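Local coordinates for DNA mismatch repair protein MutS (Thermus aquaticus, PDB 1EWQ) that takes part in DNA mismatch repair, binding mismatched DNA and showing a weak ATPase activity, at residues 675-680 / 695-700; 737-742 / 753-758. All coordinates share one frame; numbering follows the deposited sequence.

Interaction 1 of 2, residues 675-680 / 695-700; sequences AIATAV and THYFEL. With SO4 (sulfate ion), chain F.
Tyr697 and Leu700 lean on Ala677 and Thr678 of helix 670-687 in a small, largely apolar contact. Ahead of them, Thr695 leaves strand 690-694, and its OG1 accepts from Tyr697 N at 3.1 Å with an N-H...O angle of 164°, an ST turn that fixes the bend. His696 faces the other way, toward the predicted ATP site, of which Asn585 is part: its ND1 donates to O3 of a sulfate, probably from the crystallisation liquor, at 3.0 Å through a rather bent bond, and NE2 makes a weak one to Asn585 ND2. With an alanine in its place the sulfate would probably lose its imidazole donor, and Asn585 its weak partner. The position is consistent with the H-loop histidine of ABC-type ATPases. At Tyr697 the ring turns an edge to the helix, its CD1 lying 3.8 Å from Ala677 CB, while OH bonds weakly to Gly665 O. Leu700 divides its tip between two residues. With CD1 anti to CA (chi2 -176°), that methyl reaches Ala677 CB at 3.9 Å, whereas CD2 slides past Thr678, 3.3 Å from OG1; that hydroxyl is already bonded to Val674 O, one turn back. The segment thus folds back over the crossover helix of a beta-alpha-beta unit, between parallel strands 657-662 and 690-694, with helix 638-652 packing on it at Ile676 and Val680.

Interaction 2 of 2, residues 737-742 / 753-758; sequences YGVEVA and ARARAL. With SO4 (sulfate ion), chain F.
Glu740 and Arg756 meet at about a right angle, a curled side chain against a straight one, in a salt bridge made through NE. Arg756 runs extended from CG to NE along the outside of its helix, whereas Glu740 is bent at its middle (chi2 54°), which brings the carboxylate round to the neighbouring helix. NE donates to Glu740 OE2 over 3.2 Å at 158°, approaching nearly along the C-O axis and in the guanidinium plane. The two flat groups are close to coplanar, yet Arg756 NH2 stays 3.6 Å from the same OE2, so a single bond carries the pairing. Glu740 also packs on Leu722.

Beneath this polar clasp the contact is apolar. Val739 CG1, anti to its own backbone nitrogen, points toward helix 749-762, lying 3.9 Å from Arg756 CG and 4.2 Å from Ala755 CB. The arginine therefore contributes its aliphatic stem to the packing as well as its charge. Val752 and Leu759 of helix 749-762 extend the seat of Val739, and Ile676 of the second subunit packs against both Val739 and Ala755.

At the start of helix 738-744, Tyr737 occupies the N-cap position and its backbone N donates to sulfate O2 at 2.8 Å. The positive end of the helix dipole would probably favour an anion there. Thr668 and Ser669 of the second subunit also bind this sulfate. The axes of segments 738-742 and 753-758 approach to 10.2 Å and run antiparallel, at 177°, with one short connection between the helices: a helical hairpin, consistent with the C-terminal helix-turn-helix element of MutS that takes part in joining the ATPase domains of the two subunits.

In the fold
Both contacts lie in the ATPase domain, far from the bound DNA, with centres 22 Å apart and nearest atoms about 6 Å apart. Interaction 1 closes before interaction 2 opens: the chain passes from helix 670-687 and strand 690-694, through strands 708-716 and 723-730 of the same sheet, to the helical hairpin 738-744 and 749-762. One sulfate bridges them, held by His696 and Tyr737 and by residues of the second subunit. Across the dimer they meet directly, since Ile676 of one subunit packs on Val739 of the other and Thr678 on Leu758. The hairpin thus covers the partner's helix 670-687, tying the dimer interface to the surroundings of the predicted ATP site.

Interaction 1 of 2, residues 675-680 / 695-700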
ATOM      1  N   ALA C 675      -1.935  39.023  20.984  1.00 31.77           N
ATOM      2  CA  ALA C 675      -2.508  40.107  20.190  1.00 31.32           C
ATOM      3  C   ALA C 675      -3.328  39.566  19.028  1.00 31.18           C
ATOM      4  O   ALA C 675      -4.443  40.012  18.798  1.00 30.63           O
ATOM      5  CB  ALA C 675      -1.407  41.006  19.654  1.00 30.95           C
ATOM      6  N   ILE C 676      -2.760  38.609  18.295  1.00 31.14           N
ATOM      7  CA  ILE C 676      -3.450  38.020  17.151  1.00 31.27           C
ATOM      8  C   ILE C 676      -4.677  37.252  17.628  1.00 30.98           C
ATOM      9  O   ILE C 676      -5.760  37.368  17.051  1.00 30.64           O
ATOM     10  CB  ILE C 676      -2.550  37.026  16.375  1.00 31.94           C
ATOM     11  CG1 ILE C 676      -1.234  37.698  15.976  1.00 32.33           C
ATOM     12  CG2 ILE C 676      -3.279  36.535  15.125  1.00 31.65           C
ATOM     13  CD1 ILE C 676      -1.398  38.901  15.054  1.00 32.99           C
ATOM     14  N   ALA C 677      -4.502  36.459  18.680  1.00 30.43           N
ATOM     15  CA  ALA C 677      -5.620  35.683  19.201  1.00 30.00           C
ATOM     16  C   ALA C 677      -6.767  36.608  19.609  1.00 29.41           C
ATOM     17  O   ALA C 677      -7.933  36.278  19.399  1.00 28.97           O
ATOM     18  CB  ALA C 677      -5.168  34.840  20.388  1.00 29.86           C
ATOM     19  N   THR C 678      -6.425  37.767  20.175  1.00 28.95           N
ATOM     20  CA  THR C 678      -7.426  38.744  20.627  1.00 28.60           C
ATOM     21  C   THR C 678      -8.190  39.413  19.489  1.00 28.36           C
ATOM     22  O   THR C 678      -9.428  39.500  19.519  1.00 28.64           O
ATOM     23  CB  THR C 678      -6.789  39.863  21.481  1.00 28.80           C
ATOM     24  OG1 THR C 678      -6.280  39.314  22.701  1.00 28.22           O
ATOM     25  CG2 THR C 678      -7.824  40.919  21.816  1.00 28.62           C
ATOM     26  N   ALA C 679      -7.453  39.898  18.496  1.00 27.86           N
ATOM     27  CA  ALA C 679      -8.052  40.555  17.341  1.00 27.66           C
ATOM     28  C   ALA C 679      -8.989  39.580  16.642  1.00 27.46           C
ATOM     29  O   ALA C 679     -10.080  39.949  16.214  1.00 27.59           O
ATOM     30  CB  ALA C 679      -6.955  41.029  16.372  1.00 27.67           C
ATOM     31  N   VAL C 680      -8.548  38.332  16.516  1.00 27.50           N
ATOM     32  CA  VAL C 680      -9.355  37.303  15.877  1.00 27.12           C
ATOM     33  C   VAL C 680     -10.602  37.053  16.720  1.00 27.03           C
ATOM     34  O   VAL C 680     -11.704  36.957  16.191  1.00 27.09           O
ATOM     35  CB  VAL C 680      -8.564  35.979  15.726  1.00 27.23           C
ATOM     36  CG1 VAL C 680      -9.496  34.862  15.279  1.00 26.98           C
ATOM     37  CG2 VAL C 680      -7.431  36.165  14.707  1.00 27.15           C
ATOM     38  N   THR C 695      -8.316  27.457  24.104  1.00 24.98           N
ATOM     39  CA  THR C 695      -7.027  28.146  24.185  1.00 25.87           C
ATOM     40  C   THR C 695      -6.413  28.024  25.572  1.00 26.37           C
ATOM     41  O   THR C 695      -7.072  27.575  26.508  1.00 26.80           O
ATOM     42  CB  THR C 695      -7.194  29.655  23.850  1.00 25.56           C
ATOM     43  OG1 THR C 695      -5.921  30.317  23.890  1.00 26.35           O
ATOM     44  CG2 THR C 695      -8.130  30.317  24.847  1.00 25.87           C
ATOM     45  N   HIS C 696      -5.146  28.414  25.695  1.00 27.01           N
ATOM     46  CA  HIS C 696      -4.451  28.391  26.979  1.00 27.88           C
ATOM     47  C   HIS C 696      -4.298  29.820  27.470  1.00 28.57           C
ATOM     48  O   HIS C 696      -3.949  30.050  28.622  1.00 29.27           O
ATOM     49  CB  HIS C 696      -3.057  27.778  26.840  1.00 27.75           C
ATOM     50  CG  HIS C 696      -3.075  26.318  26.536  1.00 27.81           C
ATOM     51  ND1 HIS C 696      -3.664  25.395  27.372  1.00 27.86           N
ATOM     52  CD2 HIS C 696      -2.617  25.623  25.467  1.00 27.52           C
ATOM     53  CE1 HIS C 696      -3.572  24.194  26.830  1.00 28.21           C
ATOM     54  NE2 HIS C 696      -2.942  24.305  25.674  1.00 28.13           N
ATOM     55  N   TYR C 697      -4.550  30.780  26.588  1.00 28.92           N
ATOM     56  CA  TYR C 697      -4.413  32.188  26.950  1.00 29.39           C
ATOM     57  C   TYR C 697      -5.417  32.653  27.998  1.00 29.45           C
ATOM     58  O   TYR C 697      -6.596  32.864  27.694  1.00 29.38           O
ATOM     59  CB  TYR C 697      -4.550  33.057  25.700  1.00 29.38           C
ATOM     60  CG  TYR C 697      -3.408  32.905  24.715  1.00 29.52           C
ATOM     61  CD1 TYR C 697      -3.610  33.123  23.358  1.00 29.45           C
ATOM     62  CD2 TYR C 697      -2.112  32.611  25.153  1.00 29.47           C
ATOM     63  CE1 TYR C 697      -2.560  33.062  22.460  1.00 29.90           C
ATOM     64  CE2 TYR C 697      -1.047  32.550  24.259  1.00 29.53           C
ATOM     65  CZ  TYR C 697      -1.278  32.778  22.914  1.00 29.81           C
ATOM     66  OH  TYR C 697      -0.242  32.740  22.009  1.00 30.03           O
ATOM     67  N   PHE C 698      -4.958  32.796  29.237  1.00 29.70           N
ATOM     68  CA  PHE C 698      -5.843  33.283  30.290  1.00 30.29           C
ATOM     69  C   PHE C 698      -6.172  34.729  29.930  1.00 30.29           C
ATOM     70  O   PHE C 698      -7.229  35.246  30.275  1.00 29.79           O
ATOM     71  CB  PHE C 698      -5.159  33.260  31.665  1.00 30.64           C
ATOM     72  CG  PHE C 698      -5.069  31.895  32.290  1.00 31.29           C
ATOM     73  CD1 PHE C 698      -4.034  31.022  31.953  1.00 31.32           C
ATOM     74  CD2 PHE C 698      -6.010  31.489  33.237  1.00 31.45           C
ATOM     75  CE1 PHE C 698      -3.930  29.766  32.548  1.00 31.34           C
ATOM     76  CE2 PHE C 698      -5.916  30.229  33.840  1.00 31.92           C
ATOM     77  CZ  PHE C 698      -4.870  29.367  33.493  1.00 31.90           C
ATOM     78  N   GLU C 699      -5.246  35.374  29.228  1.00 30.48           N
ATOM     79  CA  GLU C 699      -5.439  36.754  28.834  1.00 31.18           C
ATOM     80  C   GLU C 699      -6.741  36.946  28.044  1.00 31.46           C
ATOM     81  O   GLU C 699      -7.409  37.964  28.196  1.00 31.67           O
ATOM     82  CB  GLU C 699      -4.220  37.273  28.044  1.00 31.15           C
ATOM     83  CG  GLU C 699      -3.456  36.219  27.268  1.00 31.64           C
ATOM     84  CD  GLU C 699      -2.507  35.402  28.140  1.00 31.45           C
ATOM     85  OE1 GLU C 699      -1.347  35.836  28.367  1.00 31.09           O
ATOM     86  OE2 GLU C 699      -2.935  34.329  28.603  1.00 31.05           O
ATOM     87  N   LEU C 700      -7.120  35.964  27.229  1.00 31.65           N
ATOM     88  CA  LEU C 700      -8.355  36.069  26.444  1.00 31.66           C
ATOM     89  C   LEU C 700      -9.613  35.970  27.309  1.00 31.86           C
ATOM     90  O   LEU C 700     -10.662  36.497  26.943  1.00 31.49           O
ATOM     91  CB  LEU C 700      -8.407  34.981  25.366  1.00 31.24           C
ATOM     92  CG  LEU C 700      -7.370  35.053  24.238  1.00 31.22           C
ATOM     93  CD1 LEU C 700      -7.634  33.939  23.213  1.00 30.91           C
ATOM     94  CD2 LEU C 700      -7.458  36.398  23.563  1.00 31.28           C
TER
HETATM   95  S   SO4 F 852      -2.569  25.192  30.967  1.00 36.38           S
HETATM   96  O1  SO4 F 852      -1.586  26.085  31.607  1.00 37.25           O
HETATM   97  O2  SO4 F 852      -3.217  24.341  31.980  1.00 36.23           O
HETATM   98  O3  SO4 F 852      -3.576  26.017  30.285  1.00 36.76           O
HETATM   99  O4  SO4 F 852      -1.874  24.341  29.987  1.00 36.56           O

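Interaction 2 of 2, residues 737-742 / 753-758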
ATOM      1  N   TYR C 737      -1.832  24.356  34.421  1.00 34.27           N
ATOM      2  CA  TYR C 737      -1.273  23.051  34.770  1.00 33.84           C
ATOM      3  C   TYR C 737      -0.028  22.689  33.965  1.00 33.43           C
ATOM      4  O   TYR C 737       0.485  21.574  34.066  1.00 33.14           O
ATOM      5  CB  TYR C 737      -2.336  21.947  34.619  1.00 33.96           C
ATOM      6  CG  TYR C 737      -3.414  22.003  35.679  1.00 34.11           C
ATOM      7  CD1 TYR C 737      -4.539  22.813  35.518  1.00 34.35           C
ATOM      8  CD2 TYR C 737      -3.260  21.324  36.891  1.00 34.21           C
ATOM      9  CE1 TYR C 737      -5.479  22.954  36.540  1.00 34.21           C
ATOM     10  CE2 TYR C 737      -4.194  21.460  37.920  1.00 34.24           C
ATOM     11  CZ  TYR C 737      -5.297  22.281  37.738  1.00 34.30           C
ATOM     12  OH  TYR C 737      -6.197  22.454  38.761  1.00 34.20           O
ATOM     13  N   GLY C 738       0.465  23.645  33.184  1.00 33.10           N
ATOM     14  CA  GLY C 738       1.647  23.412  32.367  1.00 32.99           C
ATOM     15  C   GLY C 738       2.822  22.823  33.122  1.00 32.96           C
ATOM     16  O   GLY C 738       3.371  21.786  32.739  1.00 32.52           O
ATOM     17  N   VAL C 739       3.209  23.482  34.209  1.00 32.98           N
ATOM     18  CA  VAL C 739       4.332  23.017  35.018  1.00 33.38           C
ATOM     19  C   VAL C 739       4.035  21.636  35.617  1.00 33.26           C
ATOM     20  O   VAL C 739       4.910  20.778  35.657  1.00 32.92           O
ATOM     21  CB  VAL C 739       4.664  24.040  36.139  1.00 33.40           C
ATOM     22  CG1 VAL C 739       5.808  23.530  36.992  1.00 34.02           C
ATOM     23  CG2 VAL C 739       5.049  25.375  35.520  1.00 33.69           C
ATOM     24  N   GLU C 740       2.799  21.426  36.063  1.00 33.78           N
ATOM     25  CA  GLU C 740       2.394  20.143  36.635  1.00 34.29           C
ATOM     26  C   GLU C 740       2.515  19.050  35.576  1.00 33.88           C
ATOM     27  O   GLU C 740       3.045  17.970  35.838  1.00 33.41           O
ATOM     28  CB  GLU C 740       0.945  20.210  37.133  1.00 35.48           C
ATOM     29  CG  GLU C 740       0.789  20.735  38.557  1.00 37.83           C
ATOM     30  CD  GLU C 740       1.453  22.087  38.766  1.00 39.22           C
ATOM     31  OE1 GLU C 740       0.955  23.086  38.198  1.00 39.74           O
ATOM     32  OE2 GLU C 740       2.477  22.144  39.495  1.00 40.04           O
ATOM     33  N   VAL C 741       2.014  19.341  34.376  1.00 33.38           N
ATOM     34  CA  VAL C 741       2.081  18.383  33.282  1.00 32.79           C
ATOM     35  C   VAL C 741       3.547  18.083  32.987  1.00 32.75           C
ATOM     36  O   VAL C 741       3.911  16.931  32.729  1.00 32.62           O
ATOM     37  CB  VAL C 741       1.374  18.933  32.017  1.00 32.86           C
ATOM     38  CG1 VAL C 741       1.569  17.976  30.851  1.00 32.46           C
ATOM     39  CG2 VAL C 741      -0.113  19.130  32.305  1.00 32.05           C
ATOM     40  N   ALA C 742       4.385  19.118  33.046  1.00 32.56           N
ATOM     41  CA  ALA C 742       5.817  18.959  32.816  1.00 32.77           C
ATOM     42  C   ALA C 742       6.366  18.002  33.872  1.00 33.30           C
ATOM     43  O   ALA C 742       7.100  17.061  33.555  1.00 32.97           O
ATOM     44  CB  ALA C 742       6.535  20.316  32.917  1.00 32.52           C
ATOM     45  N   ALA C 753      10.713  22.731  40.277  1.00 29.05           N
ATOM     46  CA  ALA C 753      10.661  23.614  41.435  1.00 29.00           C
ATOM     47  C   ALA C 753      11.059  25.026  41.049  1.00 29.11           C
ATOM     48  O   ALA C 753      10.439  25.994  41.482  1.00 28.64           O
ATOM     49  CB  ALA C 753      11.569  23.081  42.543  1.00 29.18           C
ATOM     50  N   ARG C 754      12.100  25.138  40.233  1.00 29.33           N
ATOM     51  CA  ARG C 754      12.558  26.438  39.778  1.00 29.91           C
ATOM     52  C   ARG C 754      11.473  27.106  38.917  1.00 30.66           C
ATOM     53  O   ARG C 754      11.238  28.313  39.021  1.00 30.18           O
ATOM     54  CB  ARG C 754      13.858  26.274  38.985  1.00 30.02           C
ATOM     55  CG  ARG C 754      14.338  27.528  38.273  1.00 29.85           C
ATOM     56  CD  ARG C 754      14.552  28.712  39.214  1.00 29.83           C
ATOM     57  NE  ARG C 754      15.056  29.862  38.467  1.00 29.65           N
ATOM     58  CZ  ARG C 754      15.022  31.120  38.895  1.00 29.77           C
ATOM     59  NH1 ARG C 754      14.506  31.413  40.081  1.00 29.31           N
ATOM     60  NH2 ARG C 754      15.492  32.092  38.121  1.00 29.65           N
ATOM     61  N   ALA C 755      10.805  26.324  38.074  1.00 31.41           N
ATOM     62  CA  ALA C 755       9.747  26.873  37.231  1.00 32.43           C
ATOM     63  C   ALA C 755       8.605  27.422  38.097  1.00 33.45           C
ATOM     64  O   ALA C 755       8.072  28.501  37.814  1.00 33.47           O
ATOM     65  CB  ALA C 755       9.219  25.803  36.267  1.00 32.41           C
ATOM     66  N   ARG C 756       8.231  26.703  39.154  1.00 34.43           N
ATOM     67  CA  ARG C 756       7.154  27.191  40.020  1.00 36.37           C
ATOM     68  C   ARG C 756       7.564  28.515  40.661  1.00 37.50           C
ATOM     69  O   ARG C 756       6.756  29.450  40.751  1.00 37.54           O
ATOM     70  CB  ARG C 756       6.801  26.174  41.116  1.00 36.28           C
ATOM     71  CG  ARG C 756       6.183  24.867  40.610  1.00 36.64           C
ATOM     72  CD  ARG C 756       5.531  24.097  41.766  1.00 37.10           C
ATOM     73  NE  ARG C 756       5.028  22.780  41.385  1.00 37.35           N
ATOM     74  CZ  ARG C 756       5.708  21.646  41.537  1.00 38.05           C
ATOM     75  NH1 ARG C 756       6.927  21.662  42.069  1.00 38.52           N
ATOM     76  NH2 ARG C 756       5.175  20.495  41.152  1.00 38.22           N
ATOM     77  N   ALA C 757       8.824  28.592  41.094  1.00 38.91           N
ATOM     78  CA  ALA C 757       9.362  29.803  41.712  1.00 40.44           C
ATOM     79  C   ALA C 757       9.337  30.977  40.734  1.00 41.51           C
ATOM     80  O   ALA C 757       9.086  32.113  41.125  1.00 41.76           O
ATOM     81  CB  ALA C 757      10.787  29.555  42.183  1.00 40.31           C
ATOM     82  N   LEU C 758       9.612  30.697  39.466  1.00 42.81           N
ATOM     83  CA  LEU C 758       9.611  31.726  38.437  1.00 44.35           C
ATOM     84  C   LEU C 758       8.183  32.186  38.190  1.00 45.69           C
ATOM     85  O   LEU C 758       7.929  33.375  38.022  1.00 45.75           O
ATOM     86  CB  LEU C 758      10.208  31.182  37.137  1.00 44.14           C
ATOM     87  CG  LEU C 758      11.732  31.117  37.044  1.00 44.30           C
ATOM     88  CD1 LEU C 758      12.150  30.264  35.856  1.00 43.98           C
ATOM     89  CD2 LEU C 758      12.286  32.536  36.920  1.00 44.18           C
TER
HETATM   90  S   SO4 F 852      -2.569  25.192  30.967  1.00 36.38           S
HETATM   91  O1  SO4 F 852      -1.586  26.085  31.607  1.00 37.25           O
HETATM   92  O2  SO4 F 852      -3.217  24.341  31.980  1.00 36.23           O
HETATM   93  O3  SO4 F 852      -3.576  26.017  30.285  1.00 36.76           O
HETATM   94  O4  SO4 F 852      -1.874  24.341  29.987  1.00 36.56           O